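Local coordinates for protein putative alpha-L-fucosidase (Bacteroides thetaiotaomicron VPI-5482, PDB 3GZA) that probably acts as an alpha-L-fucosidase of glycosyl hydrolase family 29, hydrolysing terminal alpha-L-fucose linkages in glycoconjugates, at residues 71-76 with 313-318; 423-428 with 432-437. All blocks are in the same frame, centred on the assembly; numbering follows the deposited sequence.

Interaction 1: 71-76 with 313-318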
ATOM      1  N   ALA A  71       8.476 -34.079 -12.549  1.00 25.70           N
ATOM      2  CA  ALA A  71       7.324 -34.400 -13.403  1.00 25.54           C
ATOM      3  C   ALA A  71       7.627 -34.295 -14.882  1.00 26.74           C
ATOM      4  O   ALA A  71       6.875 -34.794 -15.701  1.00 26.99           O
ATOM      5  CB  ALA A  71       6.130 -33.514 -13.014  1.00 25.53           C
ATOM      6  N   GLY A  72       8.757 -33.688 -15.217  1.00 25.68           N
ATOM      7  CA  GLY A  72       9.086 -33.365 -16.585  1.00 26.34           C
ATOM      8  C   GLY A  72       8.997 -31.880 -16.928  1.00 26.12           C
ATOM      9  O   GLY A  72       9.239 -31.533 -18.078  1.00 26.52           O
ATOM     10  N   CYS A  73       8.689 -31.020 -15.964  1.00 25.61           N
ATOM     11  CA  CYS A  73       8.576 -29.572 -16.219  1.00 25.72           C
ATOM     12  C   CYS A  73       9.920 -28.976 -16.622  1.00 25.24           C
ATOM     13  O   CYS A  73      10.964 -29.306 -16.025  1.00 26.42           O
ATOM     14  CB  CYS A  73       8.075 -28.850 -14.960  1.00 26.05           C
ATOM     15  SG  CYS A  73       6.435 -29.457 -14.504  1.00 26.63           S
ATOM     16  N   LYS A  74       9.883 -28.151 -17.675  1.00 24.84           N
ATOM     17  CA  LYS A  74      11.071 -27.501 -18.222  1.00 24.74           C
ATOM     18  C   LYS A  74      11.110 -26.009 -17.904  1.00 24.73           C
ATOM     19  O   LYS A  74      12.125 -25.336 -18.167  1.00 26.42           O
ATOM     20  CB  LYS A  74      11.230 -27.770 -19.732  1.00 24.15           C
ATOM     21  CG  LYS A  74      11.353 -29.240 -20.063  1.00 27.46           C
ATOM     22  CD  LYS A  74      12.583 -29.866 -19.432  1.00 32.51           C
ATOM     23  CE  LYS A  74      12.713 -31.343 -19.813  1.00 38.04           C
ATOM     24  NZ  LYS A  74      12.832 -31.510 -21.260  1.00 40.82           N
ATOM     25  N   PHE A  75       9.963 -25.478 -17.487  1.00 25.09           N
ATOM     26  CA  PHE A  75       9.863 -24.077 -17.090  1.00 25.45           C
ATOM     27  C   PHE A  75       9.008 -24.013 -15.857  1.00 25.67           C
ATOM     28  O   PHE A  75       8.222 -24.944 -15.576  1.00 25.78           O
ATOM     29  CB  PHE A  75       9.322 -23.170 -18.197  1.00 25.44           C
ATOM     30  CG  PHE A  75       7.931 -23.479 -18.607  1.00 24.14           C
ATOM     31  CD1 PHE A  75       7.708 -24.310 -19.698  1.00 26.11           C
ATOM     32  CD2 PHE A  75       6.853 -22.836 -18.054  1.00 26.54           C
ATOM     33  CE1 PHE A  75       6.438 -24.578 -20.129  1.00 26.61           C
ATOM     34  CE2 PHE A  75       5.581 -23.090 -18.477  1.00 28.32           C
ATOM     35  CZ  PHE A  75       5.370 -23.947 -19.565  1.00 25.82           C
ATOM     36  N   ALA A  76       9.161 -22.941 -15.083  1.00 25.54           N
ATOM     37  CA  ALA A  76       8.399 -22.790 -13.814  1.00 25.06           C
ATOM     38  C   ALA A  76       8.127 -21.288 -13.661  1.00 26.16           C
ATOM     39  O   ALA A  76       8.998 -20.471 -13.901  1.00 26.51           O
ATOM     40  CB  ALA A  76       9.178 -23.353 -12.594  1.00 25.65           C
ATOM     41  N   LEU A 313       1.700 -28.209 -21.640  1.00 24.49           N
ATOM     42  CA  LEU A 313       0.886 -28.385 -20.449  1.00 24.02           C
ATOM     43  C   LEU A 313       1.513 -27.681 -19.260  1.00 24.21           C
ATOM     44  O   LEU A 313       2.713 -27.880 -18.964  1.00 25.80           O
ATOM     45  CB  LEU A 313       0.783 -29.872 -20.155  1.00 24.98           C
ATOM     46  CG  LEU A 313       0.134 -30.333 -18.846  1.00 23.67           C
ATOM     47  CD1 LEU A 313      -1.372 -29.924 -18.800  1.00 25.94           C
ATOM     48  CD2 LEU A 313       0.287 -31.867 -18.592  1.00 24.85           C
ATOM     49  N   ILE A 314       0.699 -26.907 -18.538  1.00 23.89           N
ATOM     50  CA  ILE A 314       1.124 -26.232 -17.345  1.00 24.89           C
ATOM     51  C   ILE A 314       0.399 -26.799 -16.117  1.00 24.20           C
ATOM     52  O   ILE A 314      -0.816 -26.767 -16.068  1.00 24.36           O
ATOM     53  CB  ILE A 314       0.929 -24.694 -17.405  1.00 25.40           C
ATOM     54  CG1 ILE A 314       1.681 -24.148 -18.641  1.00 27.67           C
ATOM     55  CG2 ILE A 314       1.420 -24.046 -16.078  1.00 26.97           C
ATOM     56  CD1 ILE A 314       1.573 -22.576 -18.813  1.00 25.20           C
ATOM     57  N   LEU A 315       1.157 -27.312 -15.164  1.00 24.76           N
ATOM     58  CA  LEU A 315       0.591 -27.802 -13.942  1.00 24.50           C
ATOM     59  C   LEU A 315       0.589 -26.751 -12.838  1.00 26.05           C
ATOM     60  O   LEU A 315       1.632 -26.131 -12.581  1.00 25.87           O
ATOM     61  CB  LEU A 315       1.397 -29.023 -13.455  1.00 24.82           C
ATOM     62  CG  LEU A 315       1.476 -30.273 -14.343  1.00 25.73           C
ATOM     63  CD1 LEU A 315       2.485 -31.271 -13.757  1.00 27.31           C
ATOM     64  CD2 LEU A 315       0.092 -30.914 -14.517  1.00 27.68           C
ATOM     65  N   GLY A 316      -0.536 -26.602 -12.148  1.00 25.28           N
ATOM     66  CA  GLY A 316      -0.628 -25.675 -11.012  1.00 24.37           C
ATOM     67  C   GLY A 316      -0.266 -26.338  -9.713  1.00 22.98           C
ATOM     68  O   GLY A 316      -0.977 -27.258  -9.192  1.00 25.24           O
ATOM     69  N   LEU A 317       0.854 -25.876  -9.187  1.00 23.61           N
ATOM     70  CA  LEU A 317       1.392 -26.418  -7.948  1.00 23.04           C
ATOM     71  C   LEU A 317       1.208 -25.419  -6.807  1.00 25.06           C
ATOM     72  O   LEU A 317       1.188 -24.207  -6.997  1.00 26.17           O
ATOM     73  CB  LEU A 317       2.860 -26.772  -8.147  1.00 23.93           C
ATOM     74  CG  LEU A 317       3.151 -27.720  -9.313  1.00 26.15           C
ATOM     75  CD1 LEU A 317       4.637 -28.122  -9.332  1.00 26.93           C
ATOM     76  CD2 LEU A 317       2.171 -28.952  -9.357  1.00 25.21           C
ATOM     77  N   THR A 318       1.167 -25.962  -5.593  1.00 24.95           N
ATOM     78  CA  THR A 318       0.714 -25.172  -4.412  1.00 24.66           C
ATOM     79  C   THR A 318       1.636 -25.254  -3.203  1.00 24.39           C
ATOM     80  O   THR A 318       1.461 -26.159  -2.325  1.00 25.99           O
ATOM     81  CB  THR A 318      -0.686 -25.622  -3.993  1.00 25.00           C
ATOM     82  OG1 THR A 318      -0.706 -26.998  -3.598  1.00 25.17           O
ATOM     83  CG2 THR A 318      -1.675 -25.458  -5.130  1.00 27.01           C
TER
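Phe-75 and Cys-73 meet Ile-314 and Leu-315 through side chains alone: the nearest CA atoms across the two segments, those of Cys-73 and Ile-314, are 8.2 Å apart, and no hydrogen bond joins the backbones. Strand 22-26 pairs in parallel with both strands and lies between them, so the two are next-but-one neighbours. The closest approach is at the Phe-75 ring, where CZ lies 3.8 Å from Ile-314 CG1. The isoleucine comes at the ring edge, near the ring plane, and the two side chains cross at about a right angle. Phe-75 CG sits between its backbone N and carbonyl carbon (chi1 64°), which turns the ring toward strand 312-317; the extended end of Ile-314 (chi2 -179°) sets CD1 beside the same edge, 4.1 Å from CE2 of Phe-75. Leu-315 makes a second, looser patch with one methyl: its CD1 is 4.3 Å from Ala-71 CB and 4.4 Å from Cys-73 SG. Between these two residues Gly-72, with positive phi (107°), ends helix 61-69 in a Schellman motif and steers the chain into strand 75-79. In this TIM barrel, the intervening strand bonds Phe-75 by its backbone at Ala-24 and touches Ile-314 through Val-25. Phe-75 also stacks on Tyr-177, while Leu-333 of helix 327-344 covers both Ala-71 and Leu-315.

Interaction 2: 423-428 with 432-437; sequences LTVSES and PDIINF
Asp-433 OD2 accepts hydrogen bonds from ND2 of both Asn-376 and Asn-379, which holds the segment from the side facing away from 423-428, while Pro-432 and Ile-434 point toward Val-425 and Leu-423. Two four-stranded antiparallel sheets pack face to face in a beta sandwich, consistent with an F5/8 type C domain: strand 420-428 belongs to one sheet and strand 434-440 to the other, so this contact lies in the apolar core between them. Each strand carries a classic beta bulge, Ser-426 and Glu-427 facing Gln-385, and Ile-435 and Asn-436 facing Gln-374. No hydrogen bond crosses between the two segments. At one end Pro-432 CG packs 3.8 Å from Val-425 CG1, and the ring continues alongside Ser-428, whose OG stands 4.0 Å from Pro-432 CD. In the middle, Leu-423 and Ile-434 reach tip to tip, with CD2 of the leucine 3.9 Å from CD1 of the isoleucine. Phe-437 CG is anti to its backbone N (chi1 171°), and this carries the ring past the oppositely directed side chain of Leu-423. Leu-423 CB makes a CH-pi contact over one face of the Phe-437 ring, 3.8 Å from its centroid and 13° off the ring normal. The phenylalanine also touches Cys-371 of strand 366-375 and Ile-351 of strand 349-353. With an alanine in place of Phe-437, Leu-423 CB would probably lose the ring it packs on and a gap would open between the sheets. The leucine reaches that ring with its tip as well, CD2 of Leu-423 lying 4.2 Å from Phe-437 CG.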
ATOM      1  N   LEU A 423       3.563 -44.602 -41.751  1.00 26.34           N
ATOM      2  CA  LEU A 423       2.902 -43.300 -41.663  1.00 25.74           C
ATOM      3  C   LEU A 423       2.763 -42.743 -43.076  1.00 26.14           C
ATOM      4  O   LEU A 423       3.745 -42.630 -43.796  1.00 25.43           O
ATOM      5  CB  LEU A 423       3.762 -42.355 -40.840  1.00 25.66           C
ATOM      6  CG  LEU A 423       3.334 -40.879 -40.799  1.00 26.40           C
ATOM      7  CD1 LEU A 423       1.996 -40.712 -40.095  1.00 25.48           C
ATOM      8  CD2 LEU A 423       4.425 -40.109 -40.119  1.00 27.99           C
ATOM      9  N   THR A 424       1.535 -42.444 -43.476  1.00 26.13           N
ATOM     10  CA  THR A 424       1.260 -41.831 -44.772  1.00 26.64           C
ATOM     11  C   THR A 424       0.600 -40.481 -44.517  1.00 25.91           C
ATOM     12  O   THR A 424      -0.403 -40.413 -43.809  1.00 27.25           O
ATOM     13  CB  THR A 424       0.309 -42.669 -45.603  1.00 26.93           C
ATOM     14  OG1 THR A 424       0.873 -43.976 -45.771  1.00 27.13           O
ATOM     15  CG2 THR A 424       0.082 -42.028 -46.954  1.00 28.38           C
ATOM     16  N   VAL A 425       1.187 -39.425 -45.055  1.00 26.37           N
ATOM     17  CA  VAL A 425       0.615 -38.077 -44.973  1.00 26.43           C
ATOM     18  C   VAL A 425      -0.117 -37.897 -46.317  1.00 26.28           C
ATOM     19  O   VAL A 425       0.519 -37.707 -47.361  1.00 26.11           O
ATOM     20  CB  VAL A 425       1.710 -37.012 -44.794  1.00 27.00           C
ATOM     21  CG1 VAL A 425       1.109 -35.576 -44.775  1.00 26.23           C
ATOM     22  CG2 VAL A 425       2.507 -37.259 -43.508  1.00 27.01           C
ATOM     23  N   SER A 426      -1.440 -38.043 -46.302  1.00 26.35           N
ATOM     24  CA  SER A 426      -2.249 -37.936 -47.521  1.00 26.86           C
ATOM     25  C   SER A 426      -2.562 -36.504 -47.969  1.00 27.35           C
ATOM     26  O   SER A 426      -2.881 -36.280 -49.148  1.00 26.95           O
ATOM     27  CB  SER A 426      -3.546 -38.707 -47.355  1.00 27.57           C
ATOM     28  OG  SER A 426      -4.207 -38.312 -46.187  1.00 28.16           O
ATOM     29  N   GLU A 427      -2.509 -35.556 -47.027  1.00 27.38           N
ATOM     30  CA  GLU A 427      -2.740 -34.159 -47.331  1.00 28.01           C
ATOM     31  C   GLU A 427      -1.707 -33.353 -46.576  1.00 26.84           C
ATOM     32  O   GLU A 427      -1.483 -33.577 -45.390  1.00 25.94           O
ATOM     33  CB  GLU A 427      -4.160 -33.728 -46.924  1.00 29.25           C
ATOM     34  CG  GLU A 427      -4.570 -32.351 -47.476  1.00 32.96           C
ATOM     35  CD  GLU A 427      -5.815 -31.744 -46.795  1.00 38.65           C
ATOM     36  OE1 GLU A 427      -6.635 -32.508 -46.215  1.00 42.03           O
ATOM     37  OE2 GLU A 427      -5.959 -30.488 -46.838  1.00 39.37           O
ATOM     38  N   SER A 428      -1.071 -32.406 -47.255  1.00 26.12           N
ATOM     39  CA  SER A 428      -0.089 -31.524 -46.628  1.00 26.48           C
ATOM     40  C   SER A 428       0.027 -30.243 -47.445  1.00 25.79           C
ATOM     41  O   SER A 428      -0.194 -30.247 -48.666  1.00 26.10           O
ATOM     42  CB  SER A 428       1.275 -32.228 -46.471  1.00 25.04           C
ATOM     43  OG  SER A 428       1.748 -32.673 -47.738  1.00 26.63           O
ATOM     44  N   PRO A 432       6.300 -32.570 -45.748  1.00 25.78           N
ATOM     45  CA  PRO A 432       6.479 -32.754 -44.300  1.00 26.08           C
ATOM     46  C   PRO A 432       7.947 -32.922 -43.869  1.00 26.27           C
ATOM     47  O   PRO A 432       8.769 -33.455 -44.609  1.00 27.56           O
ATOM     48  CB  PRO A 432       5.637 -34.000 -43.983  1.00 26.41           C
ATOM     49  CG  PRO A 432       4.633 -34.074 -45.120  1.00 25.36           C
ATOM     50  CD  PRO A 432       5.351 -33.540 -46.312  1.00 25.86           C
ATOM     51  N   ASP A 433       8.251 -32.389 -42.703  1.00 25.59           N
ATOM     52  CA  ASP A 433       9.568 -32.434 -42.073  1.00 26.43           C
ATOM     53  C   ASP A 433       9.337 -33.173 -40.749  1.00 26.40           C
ATOM     54  O   ASP A 433       9.136 -32.580 -39.678  1.00 26.28           O
ATOM     55  CB  ASP A 433      10.101 -31.009 -41.929  1.00 26.34           C
ATOM     56  CG  ASP A 433      11.534 -30.945 -41.413  1.00 27.73           C
ATOM     57  OD1 ASP A 433      12.138 -31.982 -41.068  1.00 29.51           O
ATOM     58  OD2 ASP A 433      12.074 -29.827 -41.359  1.00 29.78           O
ATOM     59  N   ILE A 434       9.375 -34.494 -40.842  1.00 25.83           N
ATOM     60  CA  ILE A 434       9.062 -35.353 -39.716  1.00 26.38           C
ATOM     61  C   ILE A 434      10.357 -35.650 -38.968  1.00 27.22           C
ATOM     62  O   ILE A 434      11.239 -36.316 -39.498  1.00 27.19           O
ATOM     63  CB  ILE A 434       8.338 -36.631 -40.208  1.00 26.99           C
ATOM     64  CG1 ILE A 434       7.001 -36.240 -40.882  1.00 26.97           C
ATOM     65  CG2 ILE A 434       8.124 -37.604 -39.057  1.00 26.08           C
ATOM     66  CD1 ILE A 434       6.434 -37.270 -41.813  1.00 27.69           C
ATOM     67  N   ILE A 435      10.469 -35.142 -37.737  1.00 27.84           N
ATOM     68  CA  ILE A 435      11.678 -35.346 -36.956  1.00 28.33           C
ATOM     69  C   ILE A 435      11.592 -36.618 -36.138  1.00 28.77           C
ATOM     70  O   ILE A 435      12.612 -37.093 -35.645  1.00 29.36           O
ATOM     71  CB  ILE A 435      12.028 -34.116 -36.078  1.00 28.58           C
ATOM     72  CG1 ILE A 435      10.954 -33.870 -34.995  1.00 28.70           C
ATOM     73  CG2 ILE A 435      12.200 -32.895 -36.951  1.00 29.64           C
ATOM     74  CD1 ILE A 435      11.360 -32.860 -33.960  1.00 28.58           C
ATOM     75  N   ASN A 436      10.396 -37.199 -36.018  1.00 27.89           N
ATOM     76  CA  ASN A 436      10.212 -38.394 -35.225  1.00 27.78           C
ATOM     77  C   ASN A 436       8.930 -39.124 -35.611  1.00 27.28           C
ATOM     78  O   ASN A 436       7.852 -38.533 -35.614  1.00 26.48           O
ATOM     79  CB  ASN A 436      10.160 -37.977 -33.745  1.00 28.26           C
ATOM     80  CG  ASN A 436       9.933 -39.133 -32.787  1.00 28.57           C
ATOM     81  OD1 ASN A 436      10.016 -40.285 -33.150  1.00 32.60           O
ATOM     82  ND2 ASN A 436       9.648 -38.805 -31.526  1.00 30.02           N
ATOM     83  N   PHE A 437       9.084 -40.400 -35.945  1.00 25.94           N
ATOM     84  CA  PHE A 437       7.971 -41.336 -36.123  1.00 26.25           C
ATOM     85  C   PHE A 437       8.476 -42.564 -35.355  1.00 26.46           C
ATOM     86  O   PHE A 437       9.436 -43.206 -35.760  1.00 25.43           O
ATOM     87  CB  PHE A 437       7.591 -41.614 -37.575  1.00 25.72           C
ATOM     88  CG  PHE A 437       6.589 -42.733 -37.736  1.00 25.96           C
ATOM     89  CD1 PHE A 437       5.456 -42.804 -36.929  1.00 23.35           C
ATOM     90  CD2 PHE A 437       6.760 -43.703 -38.711  1.00 25.87           C
ATOM     91  CE1 PHE A 437       4.541 -43.820 -37.081  1.00 24.71           C
ATOM     92  CE2 PHE A 437       5.832 -44.723 -38.874  1.00 26.58           C
ATOM     93  CZ  PHE A 437       4.726 -44.791 -38.033  1.00 25.28           C
TER

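In the fold
From the N terminus the chain lays down strand 22-26, passes through helix 61-69 and enters 71-76, the first half of interaction 1. The other half, 313-318, arrives only after 236 further residues; the contact therefore closes a long loop containing the intervening barrel strands and brings two strands together across strand 22-26. Helix 327-344 then leads from the barrel to the beta sandwich. Interaction 2 comes near the C terminus, where just three residues separate its segments as the chain passes from one sheet to the other. The contacts are in series, neither enclosing nor crossing the other. The centres of interactions 1 and 2 are about 30 Å apart, and the nearest atoms of interactions 1 and 2 about 13 Å.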